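Local coordinates for protein replicative DNA helicase (Helicobacter pylori, PDB 3GXV) that probably unwinds DNA at the replication fork as a hexameric, ATP-dependent helicase whose N-terminal domain, modelled here, is implicated in interaction with primase, at residues 15-20 with 92-97; 26-31 with 51-56; 37-42 with 107-112. One frame throughout, in Å; residues are numbered along the deposited sequence.

Interaction 1: 15-20 with 92-97; sequences RIVLSG and DNIEAY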
loop_
_atom_site.group_PDB
_atom_site.type_symbol
_atom_site.label_atom_id
_atom_site.label_comp_id
_atom_site.label_asym_id
_atom_site.label_seq_id
_atom_site.Cartn_x
_atom_site.Cartn_y
_atom_site.Cartn_z
ATOM N N ARG B 15 -15.958 -1.904 -7.340
ATOM C CA ARG B 15 -14.986 -0.832 -7.226
ATOM C C ARG B 15 -14.881 -0.404 -5.772
ATOM O O ARG B 15 -13.781 -0.263 -5.232
ATOM C CB ARG B 15 -15.404 0.382 -8.064
ATOM C CG ARG B 15 -15.357 0.164 -9.563
ATOM C CD ARG B 15 -15.481 1.485 -10.322
ATOM N NE ARG B 15 -16.821 2.061 -10.257
ATOM C CZ ARG B 15 -17.712 2.020 -11.247
ATOM N NH1 ARG B 15 -17.422 1.430 -12.395
ATOM N NH2 ARG B 15 -18.894 2.577 -11.088
ATOM N N ILE B 16 -16.030 -0.184 -5.140
ATOM C CA ILE B 16 -16.033 0.252 -3.754
ATOM C C ILE B 16 -15.264 -0.738 -2.883
ATOM O O ILE B 16 -14.611 -0.355 -1.934
ATOM C CB ILE B 16 -17.464 0.404 -3.215
ATOM C CG1 ILE B 16 -18.206 1.494 -3.999
ATOM C CG2 ILE B 16 -17.408 0.742 -1.729
ATOM C CD1 ILE B 16 -19.701 1.599 -3.685
ATOM N N VAL B 17 -15.341 -2.014 -3.234
ATOM C CA VAL B 17 -14.652 -3.057 -2.495
ATOM C C VAL B 17 -13.151 -2.965 -2.719
ATOM O O VAL B 17 -12.373 -3.093 -1.771
ATOM C CB VAL B 17 -15.142 -4.447 -2.933
ATOM C CG1 VAL B 17 -14.335 -5.540 -2.237
ATOM C CG2 VAL B 17 -16.609 -4.600 -2.589
ATOM N N LEU B 18 -12.763 -2.743 -3.979
ATOM C CA LEU B 18 -11.357 -2.635 -4.376
ATOM C C LEU B 18 -10.777 -1.330 -3.833
ATOM O O LEU B 18 -9.613 -1.270 -3.434
ATOM C CB LEU B 18 -11.219 -2.672 -5.909
ATOM C CG LEU B 18 -11.510 -3.969 -6.692
ATOM C CD1 LEU B 18 -11.340 -3.707 -8.187
ATOM C CD2 LEU B 18 -10.568 -5.074 -6.260
ATOM N N SER B 19 -11.599 -0.286 -3.840
ATOM C CA SER B 19 -11.196 1.008 -3.315
ATOM C C SER B 19 -10.989 0.855 -1.815
ATOM O O SER B 19 -10.104 1.486 -1.248
ATOM C CB SER B 19 -12.274 2.061 -3.569
ATOM O OG SER B 19 -12.024 3.216 -2.789
ATOM N N GLY B 20 -11.808 0.014 -1.186
ATOM C CA GLY B 20 -11.682 -0.219 0.247
ATOM C C GLY B 20 -10.378 -0.924 0.596
ATOM O O GLY B 20 -9.753 -0.632 1.614
ATOM N N ASP B 92 -17.535 1.516 4.916
ATOM C CA ASP B 92 -17.111 0.921 6.162
ATOM C C ASP B 92 -17.769 -0.446 6.087
ATOM O O ASP B 92 -18.947 -0.532 5.754
ATOM C CB ASP B 92 -17.661 1.716 7.349
ATOM C CG ASP B 92 -16.652 2.697 7.954
ATOM O OD1 ASP B 92 -16.965 3.261 9.020
ATOM O OD2 ASP B 92 -15.564 2.918 7.406
ATOM N N ASN B 93 -17.018 -1.506 6.354
ATOM C CA ASN B 93 -17.589 -2.846 6.276
ATOM C C ASN B 93 -18.117 -3.162 4.884
ATOM O O ASN B 93 -19.275 -2.879 4.564
ATOM C CB ASN B 93 -18.719 -3.031 7.300
ATOM C CG ASN B 93 -19.236 -4.459 7.338
ATOM O OD1 ASN B 93 -18.470 -5.403 7.163
ATOM N ND2 ASN B 93 -20.531 -4.624 7.582
ATOM N N ILE B 94 -17.241 -3.743 4.065
ATOM C CA ILE B 94 -17.571 -4.132 2.699
ATOM C C ILE B 94 -17.950 -5.607 2.639
ATOM O O ILE B 94 -17.925 -6.223 1.573
ATOM C CB ILE B 94 -16.377 -3.894 1.739
ATOM C CG1 ILE B 94 -15.055 -4.213 2.445
ATOM C CG2 ILE B 94 -16.396 -2.471 1.224
ATOM C CD1 ILE B 94 -14.879 -5.671 2.802
ATOM N N GLU B 95 -18.295 -6.170 3.792
ATOM C CA GLU B 95 -18.672 -7.576 3.891
ATOM C C GLU B 95 -19.812 -7.962 2.952
ATOM O O GLU B 95 -19.612 -8.710 1.999
ATOM C CB GLU B 95 -19.068 -7.917 5.333
ATOM C CG GLU B 95 -19.551 -9.346 5.524
ATOM C CD GLU B 95 -20.119 -9.592 6.906
ATOM O OE1 GLU B 95 -20.633 -10.705 7.152
ATOM O OE2 GLU B 95 -20.051 -8.673 7.750
ATOM N N ALA B 96 -21.010 -7.457 3.223
ATOM C CA ALA B 96 -22.165 -7.785 2.387
ATOM C C ALA B 96 -21.819 -7.695 0.904
ATOM O O ALA B 96 -22.153 -8.599 0.129
ATOM C CB ALA B 96 -23.315 -6.861 2.703
ATOM N N TYR B 97 -21.158 -6.603 0.525
ATOM C CA TYR B 97 -20.739 -6.366 -0.847
ATOM C C TYR B 97 -19.939 -7.565 -1.384
ATOM O O TYR B 97 -20.234 -8.099 -2.455
ATOM C CB TYR B 97 -19.870 -5.104 -0.909
ATOM C CG TYR B 97 -20.610 -3.782 -0.999
ATOM C CD1 TYR B 97 -21.957 -3.670 -0.652
ATOM C CD2 TYR B 97 -19.954 -2.641 -1.460
ATOM C CE1 TYR B 97 -22.634 -2.449 -0.775
ATOM C CE2 TYR B 97 -20.613 -1.422 -1.583
ATOM C CZ TYR B 97 -21.950 -1.332 -1.246
ATOM O OH TYR B 97 -22.592 -0.131 -1.406
#
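Val17 CG2 is brought to the edge of the Tyr97 ring by the first torsions of both residues: Val17 sets CG1 opposite its backbone N (chi1 175°), which turns CG2 toward the tyrosine, while Tyr97 places CG opposite its own carbonyl carbon, beside N (chi1 -84°), and so sends its ring toward Ile16. This is a helix-to-helix junction in the all-helical N-terminal domain of the DnaB family, where the start of helix 95-119 is laid against the later half of helix 3-23. The side-chain contacts are apolar. Val17 CG2 lies 3.7 Å from Tyr97 CB and also brushes CD2, the two side chains running antiparallel where they pass. Further round the ring, the CE2 corner of Tyr97 pushes into the branch point of Ile16. Ile16 CD1 approaches Tyr97 CE2 to 3.8 Å and Ile16 CG2 approaches the same atom to 3.9 Å, with Ile16 CB in the ring plane, so the isoleucine meets the edge of the phenol ring, not its face. Ile94, at the N-cap position of helix 95-119, supplies the other half of the contact. Its CA is 6.1 Å from Val17 CA, the closest backbone approach here, and its CG2 methyl rests on the helix backbone itself. Around these residues the core continues: Val17 also touches Val98 and Ile101 further along helix 95-119, Ile16 packs on Ile91, and Ser19 OG is tied to the carbonyl of Ala88. Just before the N-cap, Asn93 OD1 takes a weak hydrogen bond from Glu95 N. The Ile94 CG2 methyl sits 4.1 Å from Val17 CA and 4.2 Å from Ile16 O.

Interaction 2: 26-31 with 51-56; sequences HKIEEV and IALKLH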
loop_
_atom_site.group_PDB
_atom_site.type_symbol
_atom_site.label_atom_id
_atom_site.label_comp_id
_atom_site.label_asym_id
_atom_site.label_seq_id
_atom_site.Cartn_x
_atom_site.Cartn_y
_atom_site.Cartn_z
ATOM N N HIS B 26 -4.852 -4.558 4.336
ATOM C CA HIS B 26 -4.995 -5.788 5.105
ATOM C C HIS B 26 -6.333 -6.467 4.817
ATOM O O HIS B 26 -6.465 -7.682 4.973
ATOM C CB HIS B 26 -4.861 -5.503 6.609
ATOM C CG HIS B 26 -6.130 -5.033 7.263
ATOM N ND1 HIS B 26 -7.182 -5.878 7.545
ATOM C CD2 HIS B 26 -6.498 -3.811 7.714
ATOM C CE1 HIS B 26 -8.141 -5.200 8.145
ATOM N NE2 HIS B 26 -7.751 -3.941 8.260
ATOM N N LYS B 27 -7.316 -5.685 4.382
ATOM C CA LYS B 27 -8.640 -6.220 4.085
ATOM C C LYS B 27 -8.626 -7.173 2.908
ATOM O O LYS B 27 -9.631 -7.845 2.635
ATOM C CB LYS B 27 -9.629 -5.091 3.789
ATOM C CG LYS B 27 -10.250 -4.415 5.017
ATOM C CD LYS B 27 -11.146 -3.261 4.590
ATOM C CE LYS B 27 -11.858 -2.603 5.769
ATOM N NZ LYS B 27 -12.993 -3.419 6.273
ATOM N N ILE B 28 -7.491 -7.251 2.222
ATOM C CA ILE B 28 -7.389 -8.106 1.046
ATOM C C ILE B 28 -7.391 -9.583 1.409
ATOM O O ILE B 28 -7.771 -10.430 0.605
ATOM C CB ILE B 28 -6.123 -7.757 0.205
ATOM C CG1 ILE B 28 -6.262 -8.337 -1.206
ATOM C CG2 ILE B 28 -4.869 -8.313 0.868
ATOM C CD1 ILE B 28 -5.133 -7.939 -2.149
ATOM N N GLU B 29 -6.981 -9.887 2.634
ATOM C CA GLU B 29 -6.939 -11.272 3.101
ATOM C C GLU B 29 -8.363 -11.779 3.304
ATOM O O GLU B 29 -8.714 -12.889 2.893
ATOM C CB GLU B 29 -6.155 -11.342 4.412
ATOM C CG GLU B 29 -4.782 -10.692 4.299
ATOM C CD GLU B 29 -4.172 -10.331 5.639
ATOM O OE1 GLU B 29 -3.116 -9.663 5.643
ATOM O OE2 GLU B 29 -4.748 -10.714 6.682
ATOM N N GLU B 30 -9.183 -10.941 3.926
ATOM C CA GLU B 30 -10.565 -11.286 4.194
ATOM C C GLU B 30 -11.344 -11.435 2.882
ATOM O O GLU B 30 -12.024 -12.440 2.661
ATOM C CB GLU B 30 -11.192 -10.209 5.081
ATOM C CG GLU B 30 -10.501 -10.044 6.446
ATOM C CD GLU B 30 -9.409 -8.978 6.458
ATOM O OE1 GLU B 30 -9.743 -7.782 6.322
ATOM O OE2 GLU B 30 -8.218 -9.329 6.610
ATOM N N VAL B 31 -11.226 -10.435 2.013
ATOM C CA VAL B 31 -11.900 -10.440 0.721
ATOM C C VAL B 31 -11.520 -11.655 -0.119
ATOM O O VAL B 31 -12.380 -12.255 -0.761
ATOM C CB VAL B 31 -11.563 -9.161 -0.069
ATOM C CG1 VAL B 31 -12.211 -9.203 -1.457
ATOM C CG2 VAL B 31 -12.045 -7.941 0.713
ATOM N N ILE B 51 -3.522 -8.156 -9.518
ATOM C CA ILE B 51 -2.278 -7.436 -9.279
ATOM C C ILE B 51 -2.140 -7.116 -7.794
ATOM O O ILE B 51 -1.032 -7.117 -7.249
ATOM C CB ILE B 51 -2.217 -6.126 -10.097
ATOM C CG1 ILE B 51 -2.197 -6.442 -11.599
ATOM C CG2 ILE B 51 -0.972 -5.342 -9.720
ATOM C CD1 ILE B 51 -2.536 -5.246 -12.496
ATOM N N ALA B 52 -3.266 -6.858 -7.139
ATOM C CA ALA B 52 -3.252 -6.535 -5.719
ATOM C C ALA B 52 -2.828 -7.758 -4.922
ATOM O O ALA B 52 -1.976 -7.665 -4.040
ATOM C CB ALA B 52 -4.632 -6.051 -5.267
ATOM N N LEU B 53 -3.424 -8.905 -5.240
ATOM C CA LEU B 53 -3.090 -10.156 -4.561
ATOM C C LEU B 53 -1.591 -10.389 -4.671
ATOM O O LEU B 53 -0.949 -10.790 -3.705
ATOM C CB LEU B 53 -3.835 -11.333 -5.197
ATOM C CG LEU B 53 -5.362 -11.327 -5.083
ATOM C CD1 LEU B 53 -5.926 -12.545 -5.820
ATOM C CD2 LEU B 53 -5.783 -11.329 -3.615
ATOM N N LYS B 54 -1.045 -10.135 -5.860
ATOM C CA LYS B 54 0.386 -10.308 -6.103
ATOM C C LYS B 54 1.223 -9.310 -5.292
ATOM O O LYS B 54 2.233 -9.686 -4.702
ATOM C CB LYS B 54 0.695 -10.167 -7.600
ATOM C CG LYS B 54 2.177 -10.036 -7.921
ATOM C CD LYS B 54 2.507 -10.381 -9.367
ATOM C CE LYS B 54 1.625 -9.658 -10.376
ATOM N NZ LYS B 54 0.227 -10.179 -10.391
ATOM N N LEU B 55 0.791 -8.051 -5.252
ATOM C CA LEU B 55 1.502 -7.020 -4.501
ATOM C C LEU B 55 1.520 -7.280 -3.003
ATOM O O LEU B 55 2.461 -6.897 -2.316
ATOM C CB LEU B 55 0.875 -5.645 -4.742
ATOM C CG LEU B 55 1.116 -4.949 -6.079
ATOM C CD1 LEU B 55 0.337 -3.629 -6.120
ATOM C CD2 LEU B 55 2.620 -4.713 -6.264
ATOM N N HIS B 56 0.478 -7.929 -2.497
ATOM C CA HIS B 56 0.375 -8.209 -1.068
ATOM C C HIS B 56 1.195 -9.420 -0.642
ATOM O O HIS B 56 1.512 -9.581 0.540
ATOM C CB HIS B 56 -1.091 -8.420 -0.686
ATOM C CG HIS B 56 -1.363 -8.265 0.778
ATOM N ND1 HIS B 56 -1.653 -9.331 1.601
ATOM C CD2 HIS B 56 -1.408 -7.161 1.559
ATOM C CE1 HIS B 56 -1.867 -8.891 2.828
ATOM N NE2 HIS B 56 -1.724 -7.576 2.830
#
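Ala52 is the first residue of 51-56 to touch the 26-31 segment, receiving the end of Ile28: the CD1 methyl of Ile28 is 3.7 Å from Ala52 CB and 3.6 Å from the carbonyl carbon Ala52 C. Ile28 gets there because its CG1 is turned opposite the backbone N (chi1 -162°) and its chain stays extended beyond it, driving CD1 against the backbone between Ala52 and Leu53. Leu53 then closes in from the flank. Its CB does not face the other helix, but Leu53 CD2 swings across to lie 3.8 Å from Ile28 CD1. The two short helical segments cross at 125° with their axes 10.8 Å apart, and in the DnaB N-terminal domain this joins helix 27-32 to helix 43-57, with Ile28 as the wedge; it also touches Ile21, Phe49 and Ile62 of the surrounding core. One turn after Ala52 comes His56, whose ring covers the other branch of Ile28. The Ile28 CG2 methyl stands 3.4 Å above the centre of the His56 ring, almost on the ring normal, a clear CH-pi contact. At the edge of the same ring, near its plane, arrives Glu29: Glu29 OE1 is 3.2 Å from His56 CE1, a close approach to a carbon, with the carboxylate tilted 53° to the imidazole. The negative charge there would probably favour a protonated His56. His26 CA lies 4.4 Å from His56 NE2, while the His26 CB bond points away and its NE2 is hydrogen-bonded to Glu119 OE1 of the second subunit, a residue that also forms a salt bridge with Lys27 NZ.

Interaction 3: 37-42 with 107-112; sequences PSDFYY and KRKLFG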
loop_
_atom_site.group_PDB
_atom_site.type_symbol
_atom_site.label_atom_id
_atom_site.label_comp_id
_atom_site.label_asym_id
_atom_site.label_seq_id
_atom_site.Cartn_x
_atom_site.Cartn_y
_atom_site.Cartn_z
ATOM N N PRO B 37 -10.035 -13.518 -8.526
ATOM C CA PRO B 37 -10.196 -12.496 -9.577
ATOM C C PRO B 37 -11.343 -12.863 -10.535
ATOM O O PRO B 37 -12.212 -12.035 -10.848
ATOM C CB PRO B 37 -8.835 -12.496 -10.269
ATOM C CG PRO B 37 -7.883 -12.837 -9.137
ATOM C CD PRO B 37 -8.624 -13.944 -8.399
ATOM N N SER B 38 -11.351 -14.117 -10.972
ATOM C CA SER B 38 -12.368 -14.621 -11.882
ATOM C C SER B 38 -13.793 -14.425 -11.358
ATOM O O SER B 38 -14.756 -14.615 -12.096
ATOM C CB SER B 38 -12.120 -16.111 -12.159
ATOM O OG SER B 38 -12.145 -16.878 -10.960
ATOM N N ASP B 39 -13.943 -14.044 -10.089
ATOM C CA ASP B 39 -15.282 -13.836 -9.549
ATOM C C ASP B 39 -15.823 -12.439 -9.768
ATOM O O ASP B 39 -16.940 -12.148 -9.350
ATOM C CB ASP B 39 -15.339 -14.143 -8.053
ATOM C CG ASP B 39 -15.227 -15.611 -7.758
ATOM O OD1 ASP B 39 -15.902 -16.413 -8.443
ATOM O OD2 ASP B 39 -14.473 -15.961 -6.833
ATOM N N PHE B 40 -15.036 -11.577 -10.412
ATOM C CA PHE B 40 -15.480 -10.205 -10.670
ATOM C C PHE B 40 -16.202 -10.128 -12.000
ATOM O O PHE B 40 -15.783 -10.737 -12.968
ATOM C CB PHE B 40 -14.304 -9.231 -10.665
ATOM C CG PHE B 40 -13.800 -8.908 -9.291
ATOM C CD1 PHE B 40 -12.981 -9.803 -8.602
ATOM C CD2 PHE B 40 -14.199 -7.744 -8.652
ATOM C CE1 PHE B 40 -12.577 -9.536 -7.303
ATOM C CE2 PHE B 40 -13.793 -7.474 -7.339
ATOM C CZ PHE B 40 -12.982 -8.377 -6.672
ATOM N N TYR B 41 -17.292 -9.367 -12.016
ATOM C CA TYR B 41 -18.148 -9.174 -13.183
ATOM C C TYR B 41 -17.455 -8.348 -14.270
ATOM O O TYR B 41 -17.416 -8.744 -15.437
ATOM C CB TYR B 41 -19.447 -8.521 -12.709
ATOM C CG TYR B 41 -20.328 -7.901 -13.772
ATOM C CD1 TYR B 41 -20.775 -8.633 -14.873
ATOM C CD2 TYR B 41 -20.736 -6.581 -13.653
ATOM C CE1 TYR B 41 -21.609 -8.042 -15.837
ATOM C CE2 TYR B 41 -21.565 -5.993 -14.588
ATOM C CZ TYR B 41 -21.991 -6.721 -15.673
ATOM O OH TYR B 41 -22.775 -6.100 -16.604
ATOM N N TYR B 42 -16.919 -7.195 -13.889
ATOM C CA TYR B 42 -16.195 -6.352 -14.834
ATOM C C TYR B 42 -14.755 -6.879 -14.791
ATOM O O TYR B 42 -14.066 -6.725 -13.792
ATOM C CB TYR B 42 -16.235 -4.899 -14.376
ATOM C CG TYR B 42 -15.691 -3.941 -15.392
ATOM C CD1 TYR B 42 -16.157 -3.959 -16.703
ATOM C CD2 TYR B 42 -14.716 -3.008 -15.050
ATOM C CE1 TYR B 42 -15.670 -3.076 -17.646
ATOM C CE2 TYR B 42 -14.222 -2.120 -15.986
ATOM C CZ TYR B 42 -14.705 -2.157 -17.284
ATOM O OH TYR B 42 -14.256 -1.261 -18.226
ATOM N N LYS B 107 -24.094 -17.153 -9.666
ATOM C CA LYS B 107 -25.245 -17.130 -10.546
ATOM C C LYS B 107 -24.792 -17.250 -11.998
ATOM O O LYS B 107 -25.346 -18.047 -12.750
ATOM C CB LYS B 107 -26.056 -15.843 -10.357
ATOM C CG LYS B 107 -26.836 -15.801 -9.072
ATOM C CD LYS B 107 -28.008 -14.845 -9.148
ATOM C CE LYS B 107 -29.073 -15.351 -10.105
ATOM N NZ LYS B 107 -30.326 -14.543 -10.068
ATOM N N ARG B 108 -23.790 -16.466 -12.385
ATOM C CA ARG B 108 -23.270 -16.495 -13.754
ATOM C C ARG B 108 -22.697 -17.876 -14.101
ATOM O O ARG B 108 -22.784 -18.325 -15.246
ATOM C CB ARG B 108 -22.196 -15.410 -13.947
ATOM C CG ARG B 108 -22.730 -13.980 -13.864
ATOM C CD ARG B 108 -21.702 -12.966 -14.359
ATOM N NE ARG B 108 -20.440 -13.064 -13.623
ATOM C CZ ARG B 108 -20.220 -12.545 -12.419
ATOM N NH1 ARG B 108 -21.182 -11.868 -11.790
ATOM N NH2 ARG B 108 -19.041 -12.722 -11.829
ATOM N N LYS B 109 -22.122 -18.547 -13.107
ATOM C CA LYS B 109 -21.576 -19.885 -13.302
ATOM C C LYS B 109 -22.736 -20.872 -13.454
ATOM O O LYS B 109 -22.636 -21.881 -14.144
ATOM C CB LYS B 109 -20.713 -20.285 -12.103
ATOM C CG LYS B 109 -19.476 -19.432 -11.916
ATOM C CD LYS B 109 -18.546 -20.054 -10.886
ATOM C CE LYS B 109 -17.484 -19.068 -10.434
ATOM N NZ LYS B 109 -16.647 -18.573 -11.565
ATOM N N LEU B 110 -23.839 -20.560 -12.792
ATOM C CA LEU B 110 -25.030 -21.378 -12.845
ATOM C C LEU B 110 -25.607 -21.314 -14.246
ATOM O O LEU B 110 -25.932 -22.334 -14.845
ATOM C CB LEU B 110 -26.051 -20.860 -11.832
ATOM C CG LEU B 110 -25.770 -21.232 -10.374
ATOM C CD1 LEU B 110 -26.608 -20.364 -9.456
ATOM C CD2 LEU B 110 -26.070 -22.707 -10.161
ATOM N N PHE B 111 -25.718 -20.091 -14.746
ATOM C CA PHE B 111 -26.238 -19.797 -16.066
ATOM C C PHE B 111 -25.344 -20.385 -17.167
ATOM O O PHE B 111 -25.840 -20.877 -18.185
ATOM C CB PHE B 111 -26.344 -18.280 -16.233
ATOM C CG PHE B 111 -27.225 -17.858 -17.362
ATOM C CD1 PHE B 111 -28.607 -17.842 -17.216
ATOM C CD2 PHE B 111 -26.676 -17.487 -18.594
ATOM C CE1 PHE B 111 -29.430 -17.463 -18.285
ATOM C CE2 PHE B 111 -27.499 -17.107 -19.662
ATOM C CZ PHE B 111 -28.868 -17.095 -19.504
ATOM N N GLY B 112 -24.030 -20.334 -16.967
ATOM C CA GLY B 112 -23.121 -20.871 -17.963
ATOM C C GLY B 112 -23.299 -22.367 -18.125
ATOM O O GLY B 112 -23.394 -22.872 -19.244
HETATM O O HOH W 1 -18.125 -15.451 -12.345
HETATM O O HOH W 2 -16.928 -13.613 -13.712
HETATM O O HOH W 3 -19.760 -10.740 -9.567
#
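The turn that leads into helix 43-57, a single 3-10 stretch at 37-39 followed by a loop ending at the N-cap residue Tyr42, is met here by the long helix 95-119, whose Arg108 and Lys109 reach across to it. This places the contact beside the core of the DnaB N-terminal domain, with the loop's backbone carbonyls turned toward a cationic partner. Arg108 bends at chi3 (-57°), which lays its guanidinium alongside the backbone of residues 39-41. Arg108 NH2 gives a weak hydrogen bond to Asp39 O, 3.3 Å long and bent to 137° at the hydrogen, and the carbonyl lies near the guanidinium plane. Over one face of the same group stands the start of Tyr41, with Tyr41 CB 3.9 Å from Arg108 NH1. Water fills out the bridge. One molecule takes a hydrogen bond from Arg108 NH2 at 3.0 Å and donates to the carbonyls Ser38 O and Phe40 O; another accepts from Arg108 NH1 at 2.9 Å and lies within bonding distance of Asp39 O, although it has more acceptors nearby than protons to give. Arg108 thus meets the loop at its main-chain oxygens, partly by way of water. The loop's N-H groups are held too: Glu14 of helix 3-23 accepts from the N atoms of Tyr41 and Tyr42. Asp39 is fixed chiefly by Ser105 OG on OD1 and by Glu36 N on OD2. Lys109 adds a long salt bridge: bent at its last torsion, it crosses the aspartate at about a right angle and leaves Lys109 NZ 3.9 Å from Asp39 OD1.

Interactions 1 and 2 are neighbours, their centres about 13 Å apart, and touch through Ile94 and Val31; helices 3-23 and 27-32, which follow each other in the chain, carry their first segments. Interaction 2 is nested inside the chain loop closed by interaction 1. The centre of interaction 3 is about 18 Å from that of interaction 1 and about 20 Å from that of interaction 2, and its segments alternate with those of both. Helix 95-119 serves interaction 1 at its start and interaction 3 about a dozen residues later. Interactions 2 and 3 sit on opposite sides of the chain's centre, yet Leu53 packs on Pro37. Interactions 1 and 3 fasten helix 95-119 to the rest of the helical domain.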